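Long-range contacts in fibronectin type III domain-containing protein (Simiduia agarivorans, PDB 6P2K), which probably hydrolyses xyloglucan-type polysaccharides, as a glycoside hydrolase family 74 enzyme, with this chain forming the β-propeller catalytic region of a longer, secreted protein: residues R512-P518 with I569-P575; A22-Q26 with V65-S70; A2-W6 with I734-L738; T153-D157 with G194-Q198; N277-V281 with Y293-W299. One frame throughout, in Å; residues are numbered along the deposited sequence.

In the fold
Family 74 enzymes are built from two seven-bladed β-propellers, and the five contacts divide between them. Interactions 2, 4 and 5 belong to the N-terminal propeller, with centres about 26 to 30 Å apart; interactions 1 and 3 belong to the C-terminal one, about 30 Å apart between centres and about 15 Å at their nearest atoms. Interactions 1, 2 and 4 each join neighbouring blades, and interaction 5 pairs two strands within one blade. Interaction 3 brings the chain's first residues to a loop near its end and so spans all the others in sequence. Interaction 1 alone holds a zinc ligand, D513. Its centre is about 52 Å from that of interaction 2 and about 58 Å from that of interaction 5.

Interaction 1. Residues R512-P518 with I569-P575; sequences RDVAVSP and IARKIAP
I573 directs its backbone N-H almost straight at the carboxylate of D513, with I573 N to D513 OD2 at 2.8 Å. The donor meets OD2 on its anti side, 19° out of the carboxylate plane. With CG anti to the backbone N (chi1 -161°), the D513 side chain extends across the gap past K572 to this N-H. Its other oxygen, OD1, is a ligand of a zinc ion shared with D405, so I573 is a second-shell residue that probably helps fix the rotation of the group. Nearby, water 1 donates to both R512 O and R571 O, the latter at 2.7 Å.

Two arginines meet at one end. CD of R571 sits over one face of the R512 guanidinium, towards its rim, 3.4 Å from R512 NH2, while CG2 of I569 lies at the guanidinium edge. The two guanidinium planes are 50° apart. R571 forms a salt bridge with D617 and donates to T744 O, and R512 bonds to the carbonyl of W616. Farther along, the packing turns apolar: A515 CB rests 3.8 Å from I573 CB, and at the far end the P575 ring fits against S517 and P518.

No backbone hydrogen bond joins the strands. Their axes, 6.1 Å apart at closest, run nearly parallel, as expected where the first strands of adjacent blades line up in a β-propeller.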
# COMPACT_ATOMS: atom_id res chain seq x y z
N ARG B 512 -13.08 -34.64 -10.83
CA ARG B 512 -13.40 -34.74 -12.25
C ARG B 512 -14.45 -33.72 -12.67
O ARG B 512 -14.46 -33.29 -13.83
CB ARG B 512 -13.85 -36.16 -12.61
CG ARG B 512 -13.82 -36.40 -14.10
CD ARG B 512 -14.04 -37.84 -14.49
NE ARG B 512 -14.06 -37.97 -15.95
CZ ARG B 512 -14.80 -38.85 -16.61
NH1 ARG B 512 -15.58 -39.69 -15.96
NH2 ARG B 512 -14.75 -38.88 -17.94
N ASP B 513 -15.34 -33.32 -11.77
CA ASP B 513 -16.12 -32.12 -12.02
C ASP B 513 -16.22 -31.30 -10.74
O ASP B 513 -16.13 -31.81 -9.62
CB ASP B 513 -17.53 -32.43 -12.55
CG ASP B 513 -18.19 -31.21 -13.24
OD1 ASP B 513 -17.50 -30.46 -13.99
OD2 ASP B 513 -19.41 -31.02 -13.04
N VAL B 514 -16.36 -29.99 -10.95
CA VAL B 514 -16.56 -28.99 -9.92
C VAL B 514 -17.70 -28.12 -10.40
O VAL B 514 -17.68 -27.66 -11.54
CB VAL B 514 -15.29 -28.15 -9.69
CG1 VAL B 514 -15.57 -26.98 -8.77
CG2 VAL B 514 -14.15 -29.01 -9.16
N ALA B 515 -18.71 -27.91 -9.55
CA ALA B 515 -19.89 -27.18 -10.00
C ALA B 515 -20.42 -26.28 -8.89
O ALA B 515 -20.43 -26.67 -7.71
CB ALA B 515 -20.99 -28.13 -10.48
N VAL B 516 -20.87 -25.09 -9.28
CA VAL B 516 -21.39 -24.08 -8.37
C VAL B 516 -22.91 -24.18 -8.34
O VAL B 516 -23.56 -24.37 -9.38
CB VAL B 516 -20.92 -22.68 -8.82
CG1 VAL B 516 -21.49 -21.61 -7.92
CG2 VAL B 516 -19.40 -22.61 -8.84
N SER B 517 -23.48 -24.06 -7.15
CA SER B 517 -24.93 -24.08 -7.01
C SER B 517 -25.54 -22.81 -7.58
O SER B 517 -25.19 -21.71 -7.12
CB SER B 517 -25.33 -24.23 -5.54
OG SER B 517 -26.64 -23.73 -5.31
N PRO B 518 -26.44 -22.89 -8.56
CA PRO B 518 -27.10 -21.66 -9.04
C PRO B 518 -27.97 -21.01 -7.99
O PRO B 518 -28.13 -19.78 -8.02
CB PRO B 518 -27.93 -22.15 -10.24
CG PRO B 518 -27.29 -23.44 -10.66
CD PRO B 518 -26.79 -24.06 -9.38
N ILE B 569 -17.00 -42.08 -9.25
CA ILE B 569 -16.46 -41.05 -10.12
C ILE B 569 -17.62 -40.29 -10.73
O ILE B 569 -18.61 -40.89 -11.15
CB ILE B 569 -15.57 -41.65 -11.24
CG1 ILE B 569 -14.40 -42.44 -10.65
CG2 ILE B 569 -15.04 -40.55 -12.15
CD1 ILE B 569 -13.71 -43.34 -11.65
N ALA B 570 -17.51 -38.96 -10.77
CA ALA B 570 -18.53 -38.11 -11.37
C ALA B 570 -17.98 -37.46 -12.63
O ALA B 570 -16.87 -36.93 -12.62
CB ALA B 570 -19.02 -37.04 -10.39
N ARG B 571 -18.77 -37.49 -13.70
CA ARG B 571 -18.40 -36.78 -14.92
C ARG B 571 -18.98 -35.37 -14.96
O ARG B 571 -18.33 -34.46 -15.49
CB ARG B 571 -18.87 -37.57 -16.15
CG ARG B 571 -18.71 -36.84 -17.48
CD ARG B 571 -17.26 -36.62 -17.85
NE ARG B 571 -17.12 -36.11 -19.21
CZ ARG B 571 -17.25 -34.82 -19.54
NH1 ARG B 571 -17.52 -33.92 -18.60
NH2 ARG B 571 -17.11 -34.45 -20.80
N LYS B 572 -20.17 -35.17 -14.41
CA LYS B 572 -20.77 -33.85 -14.33
C LYS B 572 -21.64 -33.77 -13.09
O LYS B 572 -22.37 -34.71 -12.78
CB LYS B 572 -21.61 -33.53 -15.58
CG LYS B 572 -22.43 -32.26 -15.44
CD LYS B 572 -22.56 -31.52 -16.76
CE LYS B 572 -23.17 -30.14 -16.53
NZ LYS B 572 -23.71 -29.57 -17.80
N ILE B 573 -21.53 -32.65 -12.37
CA ILE B 573 -22.37 -32.36 -11.22
C ILE B 573 -23.38 -31.30 -11.62
O ILE B 573 -23.00 -30.26 -12.19
CB ILE B 573 -21.53 -31.89 -10.01
CG1 ILE B 573 -20.54 -32.98 -9.60
CG2 ILE B 573 -22.44 -31.53 -8.85
CD1 ILE B 573 -19.57 -32.53 -8.51
N ALA B 574 -24.65 -31.55 -11.34
CA ALA B 574 -25.75 -30.66 -11.71
C ALA B 574 -26.51 -30.27 -10.45
O ALA B 574 -27.47 -30.95 -10.06
CB ALA B 574 -26.68 -31.31 -12.73
N PRO B 575 -26.11 -29.19 -9.78
CA PRO B 575 -26.87 -28.73 -8.61
C PRO B 575 -28.25 -28.24 -9.01
O PRO B 575 -28.45 -27.71 -10.11
CB PRO B 575 -26.01 -27.59 -8.05
CG PRO B 575 -24.65 -27.77 -8.67
CD PRO B 575 -24.93 -28.35 -10.03
O HOH W 1 -15.95 -33.18 -15.83

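Interaction 2. Residues A22-Q26 with V65-S70; sequences ADPNQ and VTPGNS
N25 reaches from an Asx turn at the end of one propeller blade's first strand to the type II turn T66-N69, which follows the first strand of the next blade. Its amide makes both direct hydrogen bonds of the contact: OD1 accepts from G68 N at 2.7 Å, the donor tilted 21° from the carbonyl plane, and ND2 donates to T66 O.

A second set of bonds, inside the 22-26 loop, positions that amide. D23 OD1 takes the backbone N-H of N25, closing the Asx turn, and also accepts from N25 ND2 on its syn lone pair. D23 OD2 is met by Q26 NE2 at 3.0 Å, from above the carboxylate plane.

Waters add two bridges: water 2 links A22 O to V65 N, and water 3 donates to both D23 OD2 and S70 O.

Van der Waals contact completes the set: V65 CG1 lies 3.6 Å from D23 OD1, and S70 CB closes against D23 OD2 at 3.2 Å. Apolar contact is limited to V65 CB facing P24 CD.

The carbonyl T66 O is gripped twice, N25 ND2 at 3.0 Å and N69 N at 3.1 Å reaching it from opposite faces of its plane.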
# COMPACT_ATOMS: atom_id res chain seq x y z
N ALA B 22 5.97 -27.31 -47.70
CA ALA B 22 5.93 -26.20 -48.64
C ALA B 22 5.52 -26.68 -50.02
O ALA B 22 5.92 -27.77 -50.46
CB ALA B 22 7.29 -25.51 -48.71
N ASP B 23 4.72 -25.87 -50.70
CA ASP B 23 4.37 -26.09 -52.10
C ASP B 23 5.58 -25.69 -52.94
O ASP B 23 5.94 -24.51 -52.98
CB ASP B 23 3.12 -25.29 -52.47
CG ASP B 23 2.62 -25.57 -53.89
OD1 ASP B 23 3.40 -26.08 -54.73
OD2 ASP B 23 1.44 -25.27 -54.16
N PRO B 24 6.22 -26.64 -53.63
CA PRO B 24 7.38 -26.27 -54.46
C PRO B 24 7.02 -25.38 -55.64
O PRO B 24 7.91 -24.72 -56.19
CB PRO B 24 7.92 -27.63 -54.93
CG PRO B 24 6.73 -28.52 -54.90
CD PRO B 24 5.91 -28.07 -53.72
N ASN B 25 5.75 -25.33 -56.04
CA ASN B 25 5.34 -24.53 -57.18
C ASN B 25 5.07 -23.08 -56.82
O ASN B 25 5.16 -22.21 -57.70
CB ASN B 25 4.09 -25.13 -57.83
CG ASN B 25 4.23 -26.60 -58.13
OD1 ASN B 25 4.95 -26.99 -59.06
ND2 ASN B 25 3.55 -27.44 -57.36
N GLN B 26 4.73 -22.78 -55.57
CA GLN B 26 4.30 -21.45 -55.17
C GLN B 26 4.98 -21.07 -53.86
O GLN B 26 4.71 -21.70 -52.83
CB GLN B 26 2.78 -21.38 -55.01
CG GLN B 26 1.97 -21.81 -56.20
CD GLN B 26 0.49 -21.81 -55.88
OE1 GLN B 26 -0.25 -20.93 -56.32
NE2 GLN B 26 0.07 -22.77 -55.07
N VAL B 65 2.49 -31.87 -52.64
CA VAL B 65 1.96 -31.17 -53.80
C VAL B 65 2.71 -31.65 -55.03
O VAL B 65 3.93 -31.79 -55.01
CB VAL B 65 2.07 -29.64 -53.63
CG1 VAL B 65 1.22 -28.93 -54.67
CG2 VAL B 65 1.66 -29.23 -52.23
N THR B 66 1.98 -31.89 -56.11
CA THR B 66 2.61 -32.42 -57.31
C THR B 66 3.51 -31.38 -57.95
O THR B 66 3.07 -30.24 -58.18
CB THR B 66 1.56 -32.88 -58.32
OG1 THR B 66 0.70 -31.78 -58.64
CG2 THR B 66 0.75 -34.03 -57.76
N PRO B 67 4.76 -31.71 -58.24
CA PRO B 67 5.60 -30.81 -59.04
C PRO B 67 4.94 -30.49 -60.37
O PRO B 67 4.55 -31.39 -61.12
CB PRO B 67 6.90 -31.60 -59.22
CG PRO B 67 6.94 -32.51 -58.03
CD PRO B 67 5.51 -32.88 -57.76
N GLY B 68 4.81 -29.20 -60.66
CA GLY B 68 4.23 -28.74 -61.90
C GLY B 68 2.72 -28.61 -61.90
O GLY B 68 2.15 -28.17 -62.91
N ASN B 69 2.04 -28.97 -60.81
CA ASN B 69 0.59 -28.86 -60.75
C ASN B 69 0.21 -28.68 -59.28
O ASN B 69 -0.10 -29.64 -58.57
CB ASN B 69 -0.09 -30.08 -61.36
CG ASN B 69 -1.61 -30.04 -61.22
OD1 ASN B 69 -2.19 -29.00 -60.90
ND2 ASN B 69 -2.25 -31.18 -61.45
N SER B 70 0.22 -27.42 -58.83
CA SER B 70 -0.11 -27.11 -57.44
C SER B 70 -1.57 -27.37 -57.09
O SER B 70 -1.96 -27.15 -55.94
CB SER B 70 0.24 -25.65 -57.14
OG SER B 70 -0.43 -24.76 -58.02
O HOH W 2 5.17 -30.56 -51.40
O HOH W 3 -1.14 -25.90 -53.90

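Interaction 3. Residues A2-W6 with I734-L738; sequences AATVW and ITDDL
A hydrogen-bonded contact with an indole at its core joins V5 and W6, just ahead of strand 7-8, to the loop that leaves strand 729-733 near the far end of the chain. The carboxylate of D737 does most of the polar work, using both oxygens on consecutive backbone N-H groups. V5 N lies 2.8 Å from D737 OD2, and W6 N lies 2.9 Å from D737 OD1, where it uses the syn lone pair. Both bonds are close to straight. D737 reaches them because its CG is tucked between its own backbone N and carbonyl carbon (chi1 52°).

W6 then buries its side chain against the loop. NE1 donates to I734 O at 3.0 Å, in the ring plane of the indole and in the carbonyl plane of the acceptor. L738 covers one face: its CB makes a CH-pi contact 3.6 Å from the centroid of the five-membered ring, and CD2 also lies over that face. D737 OD1 stands at the ring edge. The loop is shaped by a type II' turn from T735 to L738, and D736 is tied to R769 by a salt bridge.

Strand 7-8 completes a sheet whose other three strands come from the chain's C-terminal end. Joining the two ends within one blade in this way is the "Velcro" closure of a β-propeller, and this contact fastens its first residues to the preceding blade.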
# COMPACT_ATOMS: atom_id res chain seq x y z
N ALA B 2 -19.96 -16.85 -49.03
CA ALA B 2 -20.76 -17.33 -47.92
C ALA B 2 -20.35 -16.66 -46.61
O ALA B 2 -19.66 -15.64 -46.62
CB ALA B 2 -20.65 -18.84 -47.79
N ALA B 3 -20.78 -17.23 -45.49
CA ALA B 3 -20.51 -16.67 -44.17
C ALA B 3 -20.21 -17.80 -43.19
O ALA B 3 -20.33 -18.98 -43.52
CB ALA B 3 -21.67 -15.82 -43.67
N THR B 4 -19.83 -17.41 -41.98
CA THR B 4 -19.50 -18.35 -40.92
C THR B 4 -20.59 -18.35 -39.86
O THR B 4 -21.23 -17.32 -39.60
CB THR B 4 -18.16 -18.01 -40.26
OG1 THR B 4 -18.34 -16.93 -39.33
CG2 THR B 4 -17.14 -17.59 -41.32
N VAL B 5 -20.80 -19.51 -39.25
CA VAL B 5 -21.77 -19.68 -38.16
C VAL B 5 -21.06 -19.95 -36.84
O VAL B 5 -21.21 -19.19 -35.88
CB VAL B 5 -22.79 -20.79 -38.49
CG1 VAL B 5 -23.99 -20.69 -37.56
CG2 VAL B 5 -23.22 -20.70 -39.94
N TRP B 6 -20.29 -21.03 -36.76
CA TRP B 6 -19.52 -21.34 -35.57
C TRP B 6 -18.28 -20.45 -35.51
O TRP B 6 -17.57 -20.30 -36.51
CB TRP B 6 -19.13 -22.81 -35.55
CG TRP B 6 -20.26 -23.71 -35.15
CD1 TRP B 6 -21.15 -24.33 -35.98
CD2 TRP B 6 -20.63 -24.07 -33.82
NE1 TRP B 6 -22.05 -25.07 -35.24
CE2 TRP B 6 -21.75 -24.92 -33.91
CE3 TRP B 6 -20.13 -23.76 -32.55
CZ2 TRP B 6 -22.37 -25.47 -32.79
CZ3 TRP B 6 -20.75 -24.30 -31.44
CH2 TRP B 6 -21.86 -25.14 -31.57
N ILE B 734 -27.68 -28.31 -36.10
CA ILE B 734 -26.94 -27.05 -35.97
C ILE B 734 -25.45 -27.31 -36.12
O ILE B 734 -24.62 -26.54 -35.62
CB ILE B 734 -27.25 -26.35 -34.64
CG1 ILE B 734 -26.81 -27.20 -33.45
CG2 ILE B 734 -28.74 -26.01 -34.54
CD1 ILE B 734 -26.52 -26.39 -32.19
N THR B 735 -25.09 -28.38 -36.83
CA THR B 735 -23.68 -28.65 -37.09
C THR B 735 -23.06 -27.53 -37.92
O THR B 735 -21.99 -27.01 -37.58
CB THR B 735 -23.52 -29.99 -37.81
OG1 THR B 735 -24.22 -31.01 -37.08
CG2 THR B 735 -22.05 -30.37 -37.90
N ASP B 736 -23.74 -27.13 -39.00
CA ASP B 736 -23.35 -26.00 -39.86
C ASP B 736 -21.88 -26.16 -40.25
O ASP B 736 -21.51 -27.23 -40.76
CB ASP B 736 -23.70 -24.69 -39.15
CG ASP B 736 -25.19 -24.53 -38.92
OD1 ASP B 736 -25.98 -24.90 -39.82
OD2 ASP B 736 -25.57 -24.02 -37.85
N ASP B 737 -21.03 -25.17 -40.03
CA ASP B 737 -19.64 -25.22 -40.46
C ASP B 737 -18.69 -25.76 -39.39
O ASP B 737 -17.48 -25.58 -39.51
CB ASP B 737 -19.18 -23.83 -40.91
CG ASP B 737 -19.46 -22.75 -39.88
OD1 ASP B 737 -20.04 -23.07 -38.82
OD2 ASP B 737 -19.09 -21.58 -40.12
N LEU B 738 -19.21 -26.42 -38.35
CA LEU B 738 -18.36 -26.99 -37.31
C LEU B 738 -17.78 -28.30 -37.82
O LEU B 738 -18.46 -29.32 -37.87
CB LEU B 738 -19.14 -27.19 -36.01
CG LEU B 738 -18.26 -27.45 -34.78
CD1 LEU B 738 -17.34 -26.26 -34.51
CD2 LEU B 738 -19.12 -27.74 -33.56
O HOH W 4 -16.73 -21.30 -38.55

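Interaction 4. Residues T153-D157 with G194-Q198; sequences TVTFD and GLNWQ
V154 spreads both methyl groups against the backbone carbonyl of G194. Its CG2 comes to 3.4 Å from G194 O, and CG1 touches both G194 O and L195 O, the latter at 3.5 Å. The same CG1 also lies in the plane of the W197 indole, at its edge, 3.8 Å from W197 NE1. One residue pair along, F156 and W197 meet through their first side-chain carbons, with F156 CB 3.6 Å from W197 CB. The F156 ring then leads away, placed by a CG that stands between the backbone N and the carbonyl carbon (chi1 58°). It still turns an edge toward the indole face, an edge-to-face pair with the F156 ring centroid 5.6 Å from that of the five-membered ring of W197 and the planes at 54°.

In the next shell, the indole is tied back to its own loop by a weak bond from W197 NE1 to G194 O, 3.3 Å long. G194 in turn donates its N-H to the hydroxyl of S190. Y188 and L181 touch both aromatic residues from strands 187-190 and 179-183 of W197's blade, while V141 and V143 back F156 and V154 from strand 139-144 of their own.

The loop lies between the third and fourth strands of its blade, and its S190, G194 and W197 are spaced as in an Asp-box, a turn common in such propellers. Since no hydrogen bond crosses between the two segments, their contact rests on van der Waals packing and the aromatic pair.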
# COMPACT_ATOMS: atom_id res chain seq x y z
N THR B 153 1.00 -52.66 -55.35
CA THR B 153 1.64 -52.92 -54.07
C THR B 153 2.96 -53.64 -54.31
O THR B 153 2.97 -54.79 -54.74
CB THR B 153 0.72 -53.73 -53.16
OG1 THR B 153 -0.58 -53.15 -53.15
CG2 THR B 153 1.26 -53.75 -51.75
N VAL B 154 4.06 -52.95 -54.03
CA VAL B 154 5.40 -53.53 -54.14
C VAL B 154 5.85 -53.93 -52.75
O VAL B 154 5.86 -53.11 -51.82
CB VAL B 154 6.39 -52.54 -54.78
CG1 VAL B 154 7.80 -53.10 -54.73
CG2 VAL B 154 5.99 -52.23 -56.21
N THR B 155 6.23 -55.20 -52.59
CA THR B 155 6.74 -55.72 -51.34
C THR B 155 8.26 -55.69 -51.37
O THR B 155 8.86 -56.08 -52.37
CB THR B 155 6.24 -57.15 -51.10
OG1 THR B 155 4.81 -57.16 -51.02
CG2 THR B 155 6.82 -57.72 -49.81
N PHE B 156 8.87 -55.22 -50.29
CA PHE B 156 10.32 -55.27 -50.16
C PHE B 156 10.79 -56.06 -48.94
O PHE B 156 12.01 -56.19 -48.74
CB PHE B 156 10.92 -53.85 -50.13
CG PHE B 156 10.40 -52.97 -49.03
CD1 PHE B 156 11.01 -52.96 -47.78
CD2 PHE B 156 9.32 -52.13 -49.25
CE1 PHE B 156 10.54 -52.14 -46.77
CE2 PHE B 156 8.85 -51.31 -48.24
CZ PHE B 156 9.46 -51.31 -47.00
N ASP B 157 9.88 -56.59 -48.12
CA ASP B 157 10.25 -57.49 -47.04
C ASP B 157 9.06 -58.40 -46.76
O ASP B 157 7.93 -57.92 -46.60
CB ASP B 157 10.66 -56.73 -45.78
CG ASP B 157 11.01 -57.65 -44.63
OD1 ASP B 157 10.10 -58.03 -43.86
OD2 ASP B 157 12.20 -58.01 -44.50
N GLY B 194 11.31 -48.09 -57.87
CA GLY B 194 10.47 -48.61 -56.83
C GLY B 194 9.73 -49.91 -57.12
O GLY B 194 8.76 -50.21 -56.42
N LEU B 195 10.16 -50.68 -58.12
CA LEU B 195 9.48 -51.93 -58.43
C LEU B 195 10.14 -53.15 -57.80
O LEU B 195 9.47 -54.17 -57.61
CB LEU B 195 9.38 -52.12 -59.95
CG LEU B 195 8.59 -51.03 -60.69
CD1 LEU B 195 8.25 -51.48 -62.11
CD2 LEU B 195 7.33 -50.65 -59.93
N ASN B 196 11.43 -53.08 -57.49
CA ASN B 196 12.09 -54.10 -56.67
C ASN B 196 13.08 -53.42 -55.75
O ASN B 196 13.69 -52.41 -56.10
CB ASN B 196 12.81 -55.16 -57.51
CG ASN B 196 11.87 -56.08 -58.24
OD1 ASN B 196 11.27 -56.97 -57.64
ND2 ASN B 196 11.71 -55.86 -59.55
N TRP B 197 13.25 -54.01 -54.56
CA TRP B 197 14.15 -53.48 -53.54
C TRP B 197 14.95 -54.63 -52.93
O TRP B 197 14.63 -55.81 -53.14
CB TRP B 197 13.40 -52.75 -52.43
CG TRP B 197 12.43 -51.72 -52.89
CD1 TRP B 197 11.23 -51.93 -53.50
CD2 TRP B 197 12.56 -50.30 -52.73
NE1 TRP B 197 10.61 -50.73 -53.75
CE2 TRP B 197 11.40 -49.72 -53.29
CE3 TRP B 197 13.54 -49.48 -52.19
CZ2 TRP B 197 11.21 -48.34 -53.31
CZ3 TRP B 197 13.35 -48.11 -52.21
CH2 TRP B 197 12.19 -47.56 -52.77
N GLN B 198 15.99 -54.27 -52.18
CA GLN B 198 16.74 -55.20 -51.34
C GLN B 198 17.48 -54.40 -50.30
O GLN B 198 17.84 -53.24 -50.52
CB GLN B 198 17.71 -56.10 -52.14
CG GLN B 198 18.71 -55.38 -53.03
CD GLN B 198 18.08 -54.84 -54.27
OE1 GLN B 198 17.55 -55.59 -55.09
NE2 GLN B 198 18.09 -53.53 -54.41

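Interaction 5. Residues N277-V281 with Y293-W299; sequences NSHKV and YEGTFNW
N277-V281 and Y293-W299 pair as a β-hairpin, the second and third strands of a four-stranded antiparallel propeller blade.

The backbone ladder comes first. H279 and F297 form a hydrogen-bonded pair with two bonds, H279 N to F297 O and F297 N to H279 O, each 2.9 Å. V281 and G295 repeat this, with G295 N to V281 O at 2.7 Å, and W299 N adds a bond to N277 O. Between them, S278-N298 and K280-T296 are the non-hydrogen-bonded pairs, where CA-H groups lean toward carbonyls, as from S278 CA to F297 O.

Polar side chains occupy the face of S278, K280, T296 and N298. The K280 chain, bent at chi2 (-83°), runs alongside T296 and gives NZ to T296 OG1 at 3.0 Å. Water 5 accepts from K280 NZ and lies within hydrogen-bonding distance of E294 OE1, while the E294 carboxylate is also held by R347, Y338 and Y369. N298 ND2 bonds to N307 on the next strand.

The opposite face, with H279, V281 and F297, is largely apolar and aromatic. V281 CG2 lies 3.7 Å from F297 CD1. W299 CD1 sits over one face of the H279 imidazole, the two rings oblique with planes 32° apart, and both H279 ND1 and W299 NE1 bond to the hydroxyl of Y224 on strand 222-228.

The shortest polar bond is on the face of K280 and T296: S278 OG donates to N298 OD1 at 2.6 Å, nearly along the C=O axis.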
# COMPACT_ATOMS: atom_id res chain seq x y z
N ASN B 277 29.80 -30.84 -53.15
CA ASN B 277 30.35 -31.80 -52.20
C ASN B 277 30.25 -31.35 -50.75
O ASN B 277 30.63 -32.10 -49.85
CB ASN B 277 31.82 -32.11 -52.54
CG ASN B 277 32.01 -32.46 -54.01
OD1 ASN B 277 31.06 -32.85 -54.70
ND2 ASN B 277 33.24 -32.34 -54.49
N SER B 278 29.74 -30.15 -50.49
CA SER B 278 29.49 -29.67 -49.14
C SER B 278 27.99 -29.71 -48.88
O SER B 278 27.22 -29.06 -49.60
CB SER B 278 30.03 -28.25 -48.94
OG SER B 278 29.89 -27.85 -47.59
N HIS B 279 27.58 -30.46 -47.87
CA HIS B 279 26.17 -30.71 -47.59
C HIS B 279 25.77 -30.06 -46.27
O HIS B 279 26.48 -30.18 -45.27
CB HIS B 279 25.88 -32.21 -47.53
CG HIS B 279 26.45 -32.98 -48.67
ND1 HIS B 279 26.70 -34.34 -48.60
CD2 HIS B 279 26.82 -32.59 -49.91
CE1 HIS B 279 27.20 -34.75 -49.75
NE2 HIS B 279 27.29 -33.71 -50.57
N LYS B 280 24.63 -29.38 -46.28
CA LYS B 280 23.97 -28.95 -45.06
C LYS B 280 22.88 -29.96 -44.73
O LYS B 280 22.04 -30.27 -45.58
CB LYS B 280 23.38 -27.54 -45.23
CG LYS B 280 24.40 -26.47 -45.56
CD LYS B 280 25.10 -25.95 -44.32
CE LYS B 280 26.19 -24.95 -44.68
NZ LYS B 280 26.80 -24.32 -43.48
N VAL B 281 22.91 -30.48 -43.51
CA VAL B 281 21.97 -31.51 -43.07
C VAL B 281 21.18 -30.98 -41.88
O VAL B 281 21.77 -30.46 -40.92
CB VAL B 281 22.70 -32.82 -42.71
CG1 VAL B 281 21.69 -33.92 -42.42
CG2 VAL B 281 23.64 -33.23 -43.83
N TYR B 293 19.36 -28.87 -35.08
CA TYR B 293 20.74 -28.91 -35.55
C TYR B 293 20.81 -28.73 -37.06
O TYR B 293 19.97 -29.26 -37.80
CB TYR B 293 21.42 -30.23 -35.19
CG TYR B 293 21.86 -30.38 -33.76
CD1 TYR B 293 23.01 -29.74 -33.29
CD2 TYR B 293 21.16 -31.20 -32.88
CE1 TYR B 293 23.42 -29.90 -31.98
CE2 TYR B 293 21.57 -31.37 -31.58
CZ TYR B 293 22.70 -30.72 -31.13
OH TYR B 293 23.10 -30.88 -29.83
N GLU B 294 21.83 -28.00 -37.52
CA GLU B 294 22.26 -28.03 -38.91
C GLU B 294 23.72 -28.47 -38.94
O GLU B 294 24.56 -27.89 -38.25
CB GLU B 294 22.09 -26.68 -39.59
CG GLU B 294 22.56 -26.69 -41.05
CD GLU B 294 22.16 -25.44 -41.81
OE1 GLU B 294 22.46 -24.32 -41.33
OE2 GLU B 294 21.55 -25.57 -42.89
N GLY B 295 24.00 -29.50 -39.73
CA GLY B 295 25.34 -30.03 -39.87
C GLY B 295 25.93 -29.70 -41.23
O GLY B 295 25.21 -29.67 -42.23
N THR B 296 27.23 -29.46 -41.25
CA THR B 296 27.96 -29.18 -42.48
C THR B 296 28.96 -30.30 -42.72
O THR B 296 29.76 -30.62 -41.84
CB THR B 296 28.69 -27.83 -42.40
OG1 THR B 296 27.75 -26.81 -42.02
CG2 THR B 296 29.30 -27.47 -43.75
N PHE B 297 28.90 -30.91 -43.91
CA PHE B 297 29.76 -32.03 -44.27
C PHE B 297 30.53 -31.66 -45.53
O PHE B 297 29.93 -31.46 -46.59
CB PHE B 297 28.94 -33.31 -44.49
CG PHE B 297 28.28 -33.82 -43.24
CD1 PHE B 297 27.14 -33.22 -42.74
CD2 PHE B 297 28.80 -34.91 -42.56
CE1 PHE B 297 26.53 -33.68 -41.60
CE2 PHE B 297 28.20 -35.38 -41.41
CZ PHE B 297 27.05 -34.77 -40.93
N ASN B 298 31.85 -31.57 -45.41
CA ASN B 298 32.72 -31.19 -46.51
C ASN B 298 33.43 -32.44 -47.02
O ASN B 298 34.39 -32.92 -46.41
CB ASN B 298 33.71 -30.12 -46.07
CG ASN B 298 33.02 -28.84 -45.64
OD1 ASN B 298 32.10 -28.36 -46.31
ND2 ASN B 298 33.45 -28.26 -44.52
N TRP B 299 32.94 -32.96 -48.15
CA TRP B 299 33.52 -34.11 -48.81
C TRP B 299 34.51 -33.66 -49.87
O TRP B 299 34.38 -32.57 -50.44
CB TRP B 299 32.44 -34.97 -49.46
CG TRP B 299 31.46 -35.50 -48.47
CD1 TRP B 299 30.39 -34.84 -47.94
CD2 TRP B 299 31.45 -36.81 -47.89
NE1 TRP B 299 29.72 -35.65 -47.06
CE2 TRP B 299 30.35 -36.87 -47.01
CE3 TRP B 299 32.27 -37.93 -48.02
CZ2 TRP B 299 30.05 -38.00 -46.27
CZ3 TRP B 299 31.97 -39.06 -47.29
CH2 TRP B 299 30.87 -39.09 -46.42
O HOH W 5 25.16 -24.09 -40.69